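Ribonuclease H (Uncultured organism, PDB 3U3G) probably cleaves the RNA strand of RNA/DNA hybrids as a type 1 ribonuclease H. Local coordinates at residues I4-D9 with E58-F63; A52-L57 with K97-K102. One frame throughout, in Å; residues are numbered along the deposited sequence. Where two conformers were deposited one is given.

Interaction 1: residues I4-D9 with E58-F63; sequences IIIYTD and EDLQMF
Strand residues Ile4-Asp9 pass across from the C-terminal part of helix 45-60 and the winding that leads to Phe63, with the closest CA atoms, those of Ile4 and Leu60, 9.2 Å apart. That spacing is bridged by side chains alone. The ends of Ile6 and Leu60 meet head-on: Ile6 CD1 lies 3.7 Å from Leu60 CD1 and at almost the same distance from Leu60 CD2, so the isoleucine methyl faces the fork of the leucine. Leu60 CD2 also lies 4.1 Å from Ile4 CG2, the two side chains passing alongside one another, oppositely directed. In Ile4, CG1 stands anti to the carbonyl carbon (chi1 -67°), and the extended second torsion carries CD1 on to Phe63, while CG2 is left for the leucine. Ile4 CD1 sits over one face of the Phe63 ring, 3.9 Å from its centroid and 8° off the normal, a nearly central CH-pi contact. The ring has the carbonyl oxygen of Leu60 at its edge, in plane, and Met1 also touches its side chain. Shortening Leu60 to an alanine is likely to deprive Ile6 CD1 and Ile4 CG2 of this partner and open a gap between strand and helix. Ile4 and Ile6 belong to the central strand of the RNase H-like sheet, flanked by strands 17-26 and 71-76, whose side chains extend the same apolar layer. With no hydrogen bond joining the two segments, this part of the helix is held against the sheet by shape and hydrophobic burial, with the weak CH-pi contact setting the methyl over the ring.

Interaction 2: residues A52-L57 with K97-K102; sequences ALIRAL and KEKFAK
Two helical segments, Ala52-Leu57 of helix 45-60 and Lys97-Lys102 of helix 94-110, come nearest at Ile54 and Lys99, whose CA atoms are 8.4 Å apart, and run in broadly the same direction. Ile54 supplies the whole of the first segment's share of the contact, pointing at the other helix and using its two branches on two different lysines. Its CG1 branch, anti to the carbonyl carbon with chi1 -67°, carries CD1 to within 4.2 Å of CG of Lys99, low on that lysine's aliphatic chain. The other branch, CG2, meets Lys102 much farther out, 4.2 Å from its CE. Lys102 gets there because CG is anti to the backbone N (chi1 173°) and the chain beyond stays fully extended, lying nearly perpendicular to the isoleucine. In this RNase H-like fold, helix 45-60 lies on the central sheet, with Ala52 and Ala56 packed on strands 3-12 and 17-26, and helix 94-110 packs alongside it as an outer layer. The ammonium group of Lys99 has its polar partner on the same helix as Ile54, one turn back, where NZ forms a salt bridge with Glu51, and its side chain also touches Val47 and Tyr50. Lys102, by contrast, is solvent-exposed and meets Ile54 near the end of its chain, at CE.

Overall arrangement
Helix 45-60 takes part in both contacts, meeting the central strand through its C-terminal part in interaction 1 and helix 94-110 through its middle in interaction 2. Their centres are 13 Å apart, and their segments touch directly: Ala56 packs on Ile6 and Thr8, and Leu53 on Thr8. The helix is thus placed between the sheet and the outer helix. Interaction 1 is largely buried and wholly apolar, with branched aliphatic side chains and an aromatic ring. Interaction 2 lies at the surface, buries somewhat less area, and sets one isoleucine against lysine methylenes; the polar component comes from Lys99 pairing with Glu51, which lies just before 52-57.

Interaction 1: residues I4-D9 with E58-F63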
# COMPACT_ATOMS: atom_id res chain seq x y z
N ILE A 4 1.09 10.95 9.50
CA ILE A 4 0.19 10.21 8.62
C ILE A 4 0.62 8.75 8.61
O ILE A 4 1.78 8.44 8.33
CB ILE A 4 0.22 10.79 7.20
CG1 ILE A 4 -0.39 12.20 7.19
CG2 ILE A 4 -0.56 9.89 6.24
CD1 ILE A 4 -0.26 12.94 5.84
N ILE A 5 -0.28 7.88 9.05
CA ILE A 5 -0.01 6.45 9.12
C ILE A 5 -0.84 5.74 8.05
O ILE A 5 -2.07 5.90 8.00
CB ILE A 5 -0.36 5.86 10.51
CG1 ILE A 5 0.46 6.56 11.60
CG2 ILE A 5 -0.09 4.35 10.54
CD1 ILE A 5 -0.04 6.30 13.00
N ILE A 6 -0.17 4.99 7.19
CA ILE A 6 -0.80 4.32 6.06
C ILE A 6 -0.70 2.82 6.27
O ILE A 6 0.33 2.32 6.72
CB ILE A 6 -0.07 4.69 4.75
CG1 ILE A 6 -0.12 6.20 4.49
CG2 ILE A 6 -0.70 3.94 3.58
CD1 ILE A 6 0.75 6.66 3.34
N TYR A 7 -1.81 2.10 6.07
CA TYR A 7 -1.79 0.64 5.97
C TYR A 7 -2.16 0.27 4.55
O TYR A 7 -3.13 0.80 4.00
CB TYR A 7 -2.85 0.01 6.90
CG TYR A 7 -2.73 0.41 8.35
CD1 TYR A 7 -3.07 1.70 8.76
CD2 TYR A 7 -2.15 -0.45 9.27
CE1 TYR A 7 -2.97 2.08 10.10
CE2 TYR A 7 -2.04 -0.07 10.61
CZ TYR A 7 -2.40 1.20 11.00
OH TYR A 7 -2.22 1.61 12.32
N THR A 8 -1.43 -0.67 3.96
CA THR A 8 -1.81 -1.14 2.64
C THR A 8 -1.92 -2.64 2.59
O THR A 8 -1.26 -3.35 3.36
CB THR A 8 -0.84 -0.68 1.52
OG1 THR A 8 0.43 -1.34 1.69
CG2 THR A 8 -0.64 0.84 1.55
N ASP A 9 -2.75 -3.13 1.69
CA ASP A 9 -2.80 -4.55 1.37
C ASP A 9 -3.29 -4.70 -0.07
O ASP A 9 -3.99 -3.83 -0.61
CB ASP A 9 -3.75 -5.29 2.33
CG ASP A 9 -3.51 -6.80 2.38
OD1 ASP A 9 -2.47 -7.28 1.88
OD2 ASP A 9 -4.38 -7.51 2.94
N GLU A 58 -0.40 7.78 -4.44
CA GLU A 58 -1.29 8.67 -5.16
C GLU A 58 -2.25 9.39 -4.21
O GLU A 58 -2.44 10.61 -4.29
CB GLU A 58 -2.05 7.87 -6.22
CG GLU A 58 -3.25 8.55 -6.85
CD GLU A 58 -2.90 9.37 -8.07
OE1 GLU A 58 -1.70 9.73 -8.21
OE2 GLU A 58 -3.86 9.85 -8.73
N ASP A 59 -2.85 8.62 -3.30
CA ASP A 59 -3.77 9.19 -2.31
C ASP A 59 -3.07 10.32 -1.57
O ASP A 59 -3.67 11.35 -1.29
CB ASP A 59 -4.17 8.12 -1.30
CG ASP A 59 -5.09 7.05 -1.89
OD1 ASP A 59 -5.83 7.34 -2.85
OD2 ASP A 59 -5.21 5.99 -1.25
N LEU A 60 -1.81 10.09 -1.21
CA LEU A 60 -1.07 11.10 -0.45
C LEU A 60 -1.10 12.48 -1.11
O LEU A 60 -1.03 13.50 -0.41
CB LEU A 60 0.37 10.65 -0.22
CG LEU A 60 0.55 9.62 0.89
CD1 LEU A 60 2.02 9.23 1.00
CD2 LEU A 60 0.04 10.21 2.20
N GLN A 61 -1.06 12.54 -2.44
CA GLN A 61 -1.06 13.83 -3.11
C GLN A 61 -2.27 14.68 -2.76
O GLN A 61 -2.23 15.91 -2.84
CB GLN A 61 -0.98 13.67 -4.62
CG GLN A 61 0.22 12.87 -5.09
CD GLN A 61 0.91 13.52 -6.28
OE1 GLN A 61 1.76 14.39 -6.12
NE2 GLN A 61 0.44 13.19 -7.48
N MET A 62 -3.35 14.04 -2.34
CA MET A 62 -4.56 14.79 -2.04
C MET A 62 -4.49 15.62 -0.75
O MET A 62 -5.29 16.53 -0.57
CB MET A 62 -5.77 13.87 -2.03
CG MET A 62 -5.98 13.18 -3.38
SD MET A 62 -6.48 14.30 -4.71
CE MET A 62 -8.25 14.34 -4.39
N PHE A 63 -3.48 15.36 0.07
CA PHE A 63 -3.23 16.17 1.26
C PHE A 63 -2.67 17.53 0.89
O PHE A 63 -2.64 18.44 1.72
CB PHE A 63 -2.29 15.45 2.24
CG PHE A 63 -2.95 14.33 2.99
CD1 PHE A 63 -3.78 14.61 4.07
CD2 PHE A 63 -2.69 13.01 2.68
CE1 PHE A 63 -4.37 13.58 4.80
CE2 PHE A 63 -3.23 11.97 3.42
CZ PHE A 63 -4.10 12.26 4.47

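Interaction 2: residues A52-L57 with K97-K102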
# COMPACT_ATOMS: atom_id res chain seq x y z
N ALA A 52 -1.17 -1.55 -4.43
CA ALA A 52 -1.76 -0.88 -3.29
C ALA A 52 -0.84 0.20 -2.74
O ALA A 52 -1.30 1.29 -2.39
CB ALA A 52 -2.11 -1.89 -2.20
N LEU A 53 0.47 -0.06 -2.74
CA LEU A 53 1.43 0.98 -2.38
C LEU A 53 1.40 2.15 -3.37
O LEU A 53 1.46 3.31 -2.95
CB LEU A 53 2.86 0.41 -2.30
CG LEU A 53 3.17 -0.55 -1.16
CD1 LEU A 53 4.46 -1.31 -1.46
CD2 LEU A 53 3.30 0.24 0.13
N ILE A 54 1.39 1.85 -4.67
CA ILE A 54 1.30 2.90 -5.67
C ILE A 54 0.05 3.77 -5.46
O ILE A 54 0.12 4.99 -5.49
CB ILE A 54 1.36 2.30 -7.08
CG1 ILE A 54 2.75 1.70 -7.30
CG2 ILE A 54 1.05 3.36 -8.13
CD1 ILE A 54 2.85 0.86 -8.56
N ARG A 55 -1.07 3.13 -5.15
CA ARG A 55 -2.31 3.84 -4.87
C ARG A 55 -2.22 4.67 -3.59
O ARG A 55 -2.63 5.82 -3.59
CB ARG A 55 -3.49 2.88 -4.80
CG ARG A 55 -4.78 3.48 -4.25
CD ARG A 55 -5.36 4.63 -5.11
NE ARG A 55 -6.65 5.10 -4.59
CZ ARG A 55 -7.82 4.56 -4.90
NH1 ARG A 55 -8.92 4.97 -4.29
NH2 ARG A 55 -7.89 3.62 -5.84
N ALA A 56 -1.59 4.13 -2.55
CA ALA A 56 -1.38 4.94 -1.34
C ALA A 56 -0.55 6.19 -1.61
O ALA A 56 -0.87 7.28 -1.12
CB ALA A 56 -0.76 4.12 -0.22
N LEU A 57 0.50 6.05 -2.42
CA LEU A 57 1.32 7.20 -2.80
C LEU A 57 0.56 8.24 -3.63
O LEU A 57 0.80 9.45 -3.47
CB LEU A 57 2.58 6.74 -3.53
CG LEU A 57 3.52 5.95 -2.61
CD1 LEU A 57 4.58 5.26 -3.47
CD2 LEU A 57 4.22 6.88 -1.61
N LYS A 97 9.86 -5.93 -10.82
CA LYS A 97 11.04 -5.06 -10.89
C LYS A 97 10.72 -3.67 -11.45
O LYS A 97 11.15 -2.65 -10.89
CB LYS A 97 12.17 -5.74 -11.68
CG LYS A 97 12.82 -6.89 -10.90
CD LYS A 97 14.27 -7.12 -11.29
CE LYS A 97 14.80 -8.38 -10.63
NZ LYS A 97 16.08 -8.83 -11.25
N GLU A 98 9.80 -3.60 -12.40
CA GLU A 98 9.43 -2.31 -12.93
C GLU A 98 8.61 -1.49 -11.95
O GLU A 98 8.93 -0.32 -11.68
CB GLU A 98 8.79 -2.43 -14.32
CG GLU A 98 9.82 -2.31 -15.44
CD GLU A 98 9.32 -2.81 -16.79
OE1 GLU A 98 10.13 -3.40 -17.54
OE2 GLU A 98 8.20 -2.41 -17.17
N LYS A 99 7.66 -2.13 -11.26
CA LYS A 99 6.89 -1.43 -10.25
C LYS A 99 7.74 -1.04 -9.04
O LYS A 99 7.55 0.03 -8.45
CB LYS A 99 5.67 -2.25 -9.83
CG LYS A 99 4.56 -2.24 -10.89
CD LYS A 99 3.56 -3.38 -10.67
CE LYS A 99 2.76 -3.66 -11.94
NZ LYS A 99 2.03 -2.48 -12.43
N PHE A 100 8.73 -1.86 -8.72
CA PHE A 100 9.62 -1.53 -7.62
C PHE A 100 10.35 -0.21 -7.89
O PHE A 100 10.45 0.66 -7.03
CB PHE A 100 10.64 -2.65 -7.40
CG PHE A 100 11.54 -2.42 -6.23
CD1 PHE A 100 11.09 -2.70 -4.94
CD2 PHE A 100 12.70 -1.68 -6.37
CE1 PHE A 100 11.85 -2.36 -3.84
CE2 PHE A 100 13.46 -1.35 -5.26
CZ PHE A 100 13.03 -1.69 -4.00
N ALA A 101 10.91 -0.10 -9.10
CA ALA A 101 11.63 1.12 -9.49
C ALA A 101 10.72 2.34 -9.52
O ALA A 101 11.08 3.43 -9.07
CB ALA A 101 12.29 0.92 -10.85
N LYS A 102 9.49 2.12 -9.98
CA LYS A 102 8.51 3.19 -10.05
C LYS A 102 8.15 3.71 -8.65
O LYS A 102 8.23 4.91 -8.39
CB LYS A 102 7.26 2.67 -10.75
CG LYS A 102 6.08 3.62 -10.74
CD LYS A 102 4.94 3.09 -11.59
CE LYS A 102 3.67 3.92 -11.36
NZ LYS A 102 2.55 3.45 -12.25